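Long-range contact in uncharacterized protein PA2218 (Pseudomonas aeruginosa, PDB 2HDW), which is of unknown function but has an alpha/beta-hydrolase fold and is probably a hydrolase: residues W56-K70 with K109-E122. Residues are numbered along the deposited sequence; the frame is centred on the assembly and turned at random.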
loop_
_atom_site.group_PDB
_atom_site.type_symbol
_atom_site.label_atom_id
_atom_site.label_comp_id
_atom_site.label_asym_id
_atom_site.label_seq_id
_atom_site.Cartn_x
_atom_site.Cartn_y
_atom_site.Cartn_z
ATOM N N TRP A 56 19.008 8.906 -6.344
ATOM C CA TRP A 56 18.288 7.674 -6.617
ATOM C C TRP A 56 18.503 6.795 -5.392
ATOM O O TRP A 56 19.497 6.068 -5.292
ATOM C CB TRP A 56 18.815 6.970 -7.873
ATOM C CG TRP A 56 18.048 5.709 -8.165
ATOM C CD1 TRP A 56 18.416 4.430 -7.860
ATOM C CD2 TRP A 56 16.739 5.622 -8.739
ATOM N NE1 TRP A 56 17.415 3.550 -8.206
ATOM C CE2 TRP A 56 16.374 4.256 -8.747
ATOM C CE3 TRP A 56 15.833 6.569 -9.242
ATOM C CZ2 TRP A 56 15.142 3.813 -9.241
ATOM C CZ3 TRP A 56 14.606 6.126 -9.732
ATOM C CH2 TRP A 56 14.274 4.761 -9.727
ATOM N N ASP A 57 17.573 6.886 -4.448
ATOM C CA ASP A 57 17.660 6.120 -3.213
ATOM C C ASP A 57 16.646 4.976 -3.168
ATOM O O ASP A 57 16.196 4.580 -2.091
ATOM C CB ASP A 57 17.454 7.059 -2.015
ATOM C CG ASP A 57 16.064 7.675 -1.983
ATOM O OD1 ASP A 57 15.471 7.894 -3.061
ATOM O OD2 ASP A 57 15.566 7.951 -0.873
ATOM N N LYS A 58 16.283 4.451 -4.336
ATOM C CA LYS A 58 15.339 3.339 -4.402
ATOM C C LYS A 58 16.045 2.048 -3.981
ATOM O O LYS A 58 17.279 1.980 -3.958
ATOM C CB LYS A 58 14.774 3.186 -5.820
ATOM C CG LYS A 58 13.532 4.042 -6.139
ATOM C CD LYS A 58 13.812 5.540 -6.090
ATOM C CE LYS A 58 12.592 6.347 -6.544
ATOM N NZ LYS A 58 12.755 7.815 -6.301
ATOM N N THR A 59 15.255 1.030 -3.653
ATOM C CA THR A 59 15.783 -0.260 -3.228
ATOM C C THR A 59 16.032 -1.165 -4.430
ATOM O O THR A 59 16.299 -2.355 -4.276
ATOM C CB THR A 59 14.807 -0.966 -2.276
ATOM O OG1 THR A 59 13.505 -0.995 -2.871
ATOM C CG2 THR A 59 14.739 -0.240 -0.940
ATOM N N PHE A 60 15.935 -0.586 -5.623
ATOM C CA PHE A 60 16.145 -1.311 -6.868
ATOM C C PHE A 60 16.771 -0.327 -7.851
ATOM O O PHE A 60 16.604 0.885 -7.713
ATOM C CB PHE A 60 14.804 -1.822 -7.398
ATOM C CG PHE A 60 13.764 -0.750 -7.518
ATOM C CD1 PHE A 60 13.670 0.021 -8.670
ATOM C CD2 PHE A 60 12.922 -0.464 -6.447
ATOM C CE1 PHE A 60 12.753 1.065 -8.755
ATOM C CE2 PHE A 60 12.005 0.578 -6.520
ATOM C CZ PHE A 60 11.922 1.344 -7.679
ATOM N N PRO A 61 17.492 -0.831 -8.864
ATOM C CA PRO A 61 18.131 0.057 -9.842
ATOM C C PRO A 61 17.147 0.696 -10.809
ATOM O O PRO A 61 16.108 0.117 -11.130
ATOM C CB PRO A 61 19.108 -0.869 -10.577
ATOM C CG PRO A 61 19.216 -2.095 -9.693
ATOM C CD PRO A 61 17.824 -2.234 -9.152
ATOM N N LEU A 62 17.491 1.890 -11.278
ATOM C CA LEU A 62 16.660 2.604 -12.235
ATOM C C LEU A 62 16.737 1.863 -13.570
ATOM O O LEU A 62 17.820 1.487 -14.015
ATOM C CB LEU A 62 17.170 4.037 -12.404
ATOM C CG LEU A 62 16.509 4.901 -13.480
ATOM C CD1 LEU A 62 15.023 5.085 -13.188
ATOM C CD2 LEU A 62 17.214 6.246 -13.521
ATOM N N SER A 63 15.585 1.649 -14.196
ATOM C CA SER A 63 15.518 0.949 -15.474
ATOM C C SER A 63 15.771 1.872 -16.659
ATOM O O SER A 63 15.208 2.964 -16.747
ATOM C CB SER A 63 14.151 0.286 -15.640
ATOM O OG SER A 63 14.017 -0.238 -16.949
ATOM N N ALA A 64 16.612 1.419 -17.583
ATOM C CA ALA A 64 16.938 2.214 -18.760
ATOM C C ALA A 64 15.772 2.264 -19.740
ATOM O O ALA A 64 15.768 3.069 -20.663
ATOM C CB ALA A 64 18.173 1.641 -19.450
ATOM N N LYS A 65 14.782 1.401 -19.538
ATOM C CA LYS A 65 13.627 1.357 -20.423
ATOM C C LYS A 65 12.490 2.281 -19.990
ATOM O O LYS A 65 11.436 2.314 -20.618
ATOM C CB LYS A 65 13.102 -0.078 -20.523
ATOM C CG LYS A 65 14.079 -1.048 -21.165
ATOM C CD LYS A 65 13.406 -2.372 -21.484
ATOM C CE LYS A 65 14.335 -3.289 -22.274
ATOM N NZ LYS A 65 13.652 -4.548 -22.683
ATOM N N VAL A 66 12.702 3.043 -18.925
ATOM C CA VAL A 66 11.652 3.926 -18.445
ATOM C C VAL A 66 12.131 5.348 -18.195
ATOM O O VAL A 66 13.319 5.586 -17.990
ATOM C CB VAL A 66 11.039 3.373 -17.135
ATOM C CG1 VAL A 66 9.908 4.260 -16.670
ATOM C CG2 VAL A 66 10.539 1.952 -17.358
ATOM N N GLU A 67 11.191 6.286 -18.239
ATOM C CA GLU A 67 11.469 7.691 -17.980
ATOM C C GLU A 67 10.894 7.944 -16.597
ATOM O O GLU A 67 9.721 7.663 -16.348
ATOM C CB GLU A 67 10.760 8.585 -18.994
ATOM C CG GLU A 67 11.268 8.460 -20.414
ATOM C CD GLU A 67 10.488 9.333 -21.387
ATOM O OE1 GLU A 67 10.848 9.354 -22.582
ATOM O OE2 GLU A 67 9.514 9.994 -20.955
ATOM N N HIS A 68 11.713 8.478 -15.701
ATOM C CA HIS A 68 11.270 8.729 -14.341
ATOM C C HIS A 68 11.432 10.159 -13.848
ATOM O O HIS A 68 12.381 10.855 -14.215
ATOM C CB HIS A 68 12.005 7.794 -13.377
ATOM C CG HIS A 68 11.913 8.224 -11.947
ATOM N ND1 HIS A 68 12.683 9.243 -11.428
ATOM C CD2 HIS A 68 11.088 7.828 -10.949
ATOM C CE1 HIS A 68 12.336 9.457 -10.171
ATOM N NE2 HIS A 68 11.369 8.612 -9.856
ATOM N N ARG A 69 10.491 10.575 -13.003
ATOM C CA ARG A 69 10.507 11.900 -12.388
ATOM C C ARG A 69 9.558 11.889 -11.186
ATOM O O ARG A 69 8.618 11.086 -11.130
ATOM C CB ARG A 69 10.106 12.985 -13.400
ATOM C CG ARG A 69 8.631 13.041 -13.783
ATOM C CD ARG A 69 8.369 14.315 -14.588
ATOM N NE ARG A 69 6.971 14.744 -14.562
ATOM C CZ ARG A 69 6.026 14.288 -15.378
ATOM N NH1 ARG A 69 6.323 13.379 -16.300
ATOM N NH2 ARG A 69 4.783 14.744 -15.271
ATOM N N LYS A 70 9.812 12.762 -10.216
ATOM C CA LYS A 70 8.981 12.820 -9.015
ATOM C C LYS A 70 7.879 13.861 -9.167
ATOM O O LYS A 70 8.074 14.899 -9.791
ATOM C CB LYS A 70 9.848 13.144 -7.792
ATOM C CG LYS A 70 11.212 12.448 -7.812
ATOM C CD LYS A 70 11.426 11.465 -6.662
ATOM C CE LYS A 70 11.612 12.167 -5.335
ATOM N NZ LYS A 70 12.287 11.283 -4.331
ATOM N N LYS A 109 7.489 4.623 -1.112
ATOM C CA LYS A 109 7.590 4.387 -2.546
ATOM C C LYS A 109 8.936 3.855 -3.037
ATOM O O LYS A 109 9.004 3.257 -4.108
ATOM C CB LYS A 109 7.248 5.674 -3.302
ATOM C CG LYS A 109 8.217 6.830 -3.045
ATOM C CD LYS A 109 7.675 8.132 -3.620
ATOM C CE LYS A 109 8.685 9.275 -3.517
ATOM N NZ LYS A 109 9.172 9.510 -2.125
ATOM N N GLU A 110 10.005 4.074 -2.280
ATOM C CA GLU A 110 11.314 3.589 -2.708
ATOM C C GLU A 110 11.459 2.083 -2.492
ATOM O O GLU A 110 12.422 1.466 -2.951
ATOM C CB GLU A 110 12.434 4.330 -1.971
ATOM C CG GLU A 110 12.537 5.825 -2.299
ATOM C CD GLU A 110 11.468 6.667 -1.616
ATOM O OE1 GLU A 110 10.750 6.146 -0.731
ATOM O OE2 GLU A 110 11.353 7.864 -1.951
ATOM N N GLN A 111 10.496 1.492 -1.792
ATOM C CA GLN A 111 10.536 0.069 -1.528
ATOM C C GLN A 111 9.692 -0.713 -2.546
ATOM O O GLN A 111 9.720 -0.396 -3.736
ATOM C CB GLN A 111 10.113 -0.188 -0.069
ATOM C CG GLN A 111 11.116 0.434 0.921
ATOM C CD GLN A 111 10.627 0.486 2.358
ATOM O OE1 GLN A 111 9.510 0.934 2.635
ATOM N NE2 GLN A 111 11.474 0.049 3.288
ATOM N N SER A 112 8.943 -1.710 -2.091
ATOM C CA SER A 112 8.147 -2.552 -2.982
ATOM C C SER A 112 7.237 -1.884 -4.023
ATOM O O SER A 112 7.235 -2.296 -5.188
ATOM C CB SER A 112 7.317 -3.539 -2.159
ATOM O OG SER A 112 6.778 -4.554 -2.992
ATOM N N SER A 113 6.455 -0.881 -3.630
ATOM C CA SER A 113 5.564 -0.237 -4.594
ATOM C C SER A 113 6.350 0.340 -5.770
ATOM O O SER A 113 5.910 0.275 -6.919
ATOM C CB SER A 113 4.721 0.862 -3.923
ATOM O OG SER A 113 5.527 1.858 -3.313
ATOM N N GLY A 114 7.518 0.904 -5.480
ATOM C CA GLY A 114 8.347 1.463 -6.533
ATOM C C GLY A 114 8.819 0.383 -7.487
ATOM O O GLY A 114 8.814 0.572 -8.706
ATOM N N LEU A 115 9.240 -0.754 -6.937
ATOM C CA LEU A 115 9.700 -1.871 -7.759
ATOM C C LEU A 115 8.564 -2.328 -8.677
ATOM O O LEU A 115 8.779 -2.607 -9.857
ATOM C CB LEU A 115 10.142 -3.038 -6.874
ATOM C CG LEU A 115 10.495 -4.337 -7.601
ATOM C CD1 LEU A 115 11.704 -4.114 -8.491
ATOM C CD2 LEU A 115 10.793 -5.419 -6.577
ATOM N N TYR A 116 7.355 -2.412 -8.127
ATOM C CA TYR A 116 6.190 -2.811 -8.915
ATOM C C TYR A 116 5.907 -1.793 -10.021
ATOM O O TYR A 116 5.700 -2.164 -11.175
ATOM C CB TYR A 116 4.947 -2.924 -8.030
ATOM C CG TYR A 116 4.729 -4.278 -7.394
ATOM C CD1 TYR A 116 5.573 -4.754 -6.385
ATOM C CD2 TYR A 116 3.648 -5.065 -7.770
ATOM C CE1 TYR A 116 5.329 -5.992 -5.766
ATOM C CE2 TYR A 116 3.397 -6.290 -7.162
ATOM C CZ TYR A 116 4.233 -6.745 -6.164
ATOM O OH TYR A 116 3.943 -7.947 -5.559
ATOM N N ALA A 117 5.895 -0.512 -9.657
ATOM C CA ALA A 117 5.622 0.560 -10.615
ATOM C C ALA A 117 6.605 0.593 -11.782
ATOM O O ALA A 117 6.202 0.730 -12.937
ATOM C CB ALA A 117 5.613 1.915 -9.901
ATOM N N GLN A 118 7.896 0.475 -11.488
ATOM C CA GLN A 118 8.882 0.500 -12.557
ATOM C C GLN A 118 8.745 -0.721 -13.456
ATOM O O GLN A 118 8.836 -0.616 -14.677
ATOM C CB GLN A 118 10.307 0.555 -11.997
ATOM C CG GLN A 118 11.343 0.726 -13.101
ATOM C CD GLN A 118 12.748 0.939 -12.589
ATOM O OE1 GLN A 118 13.381 0.022 -12.067
ATOM N NE2 GLN A 118 13.248 2.153 -12.740
ATOM N N THR A 119 8.529 -1.879 -12.839
ATOM C CA THR A 119 8.391 -3.128 -13.575
ATOM C C THR A 119 7.180 -3.085 -14.495
ATOM O O THR A 119 7.249 -3.517 -15.645
ATOM C CB THR A 119 8.248 -4.324 -12.613
ATOM O OG1 THR A 119 9.380 -4.369 -11.741
ATOM C CG2 THR A 119 8.166 -5.636 -13.389
ATOM N N MET A 120 6.068 -2.558 -13.997
ATOM C CA MET A 120 4.871 -2.491 -14.823
ATOM C C MET A 120 5.020 -1.426 -15.909
ATOM O O MET A 120 4.409 -1.523 -16.974
ATOM C CB MET A 120 3.642 -2.239 -13.948
ATOM C CG MET A 120 3.279 -3.448 -13.076
ATOM S SD MET A 120 2.883 -4.949 -14.037
ATOM C CE MET A 120 1.452 -4.434 -14.792
ATOM N N ALA A 121 5.850 -0.420 -15.647
ATOM C CA ALA A 121 6.099 0.623 -16.641
ATOM C C ALA A 121 6.895 -0.007 -17.789
ATOM O O ALA A 121 6.779 0.407 -18.939
ATOM C CB ALA A 121 6.882 1.762 -16.023
ATOM N N GLU A 122 7.712 -1.008 -17.473
ATOM C CA GLU A 122 8.477 -1.693 -18.510
ATOM C C GLU A 122 7.508 -2.563 -19.302
ATOM O O GLU A 122 7.801 -2.974 -20.427
ATOM C CB GLU A 122 9.562 -2.589 -17.905
ATOM C CG GLU A 122 10.620 -1.867 -17.089
ATOM C CD GLU A 122 11.749 -2.795 -16.673
ATOM O OE1 GLU A 122 11.456 -3.906 -16.184
ATOM O OE2 GLU A 122 12.928 -2.414 -16.833
HETATM O O HOH W 1 13.090 8.829 -3.689
#
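Lys58 runs against Glu110, their CA atoms 4.4 Å apart, and from there the coil 58-65 follows helix 112-122 from its start to Glu122, where a type I turn, Ser63 to Val66, folds the chain back into strand 66-70. That strand crosses the helix at 142°, its axis 9.1 Å away at the closest. Glu110 O takes two bonds from Thr59, one from N and a shorter one, 2.7 Å, from OG1, which lies in the carbonyl plane on a lone pair. Phe60, its CG wedged between backbone N and carbonyl carbon (chi1 53°), turns one face to Leu115, whose CA sits 3.8 Å from the ring centroid in a CH-pi contact; Lys58 CB lies over the rim of the opposite face, and Phe60 CZ comes within 3.3 Å of Gly114 C. Further along, the extended Gln118 carries its amide to Pro61 and Ser63. Val66 CG2 packs on Ala121 CB at 3.9 Å. Near the start of helix 112-122 a water joins Asp57 OD1, Lys58 NZ, Lys70 NZ and Glu110 OE2; Asp84 also pairs with Lys58 and Glu137 with Lys70, while Arg276 bridges Asp57 and Glu110 and His274 bonds Asp57. On the helix's other side Ser113 and Ala117 pack on Ile101 of strand 96-102, as a helix flanks the central sheet in an alpha/beta-hydrolase fold; strand 66-74 edges that sheet.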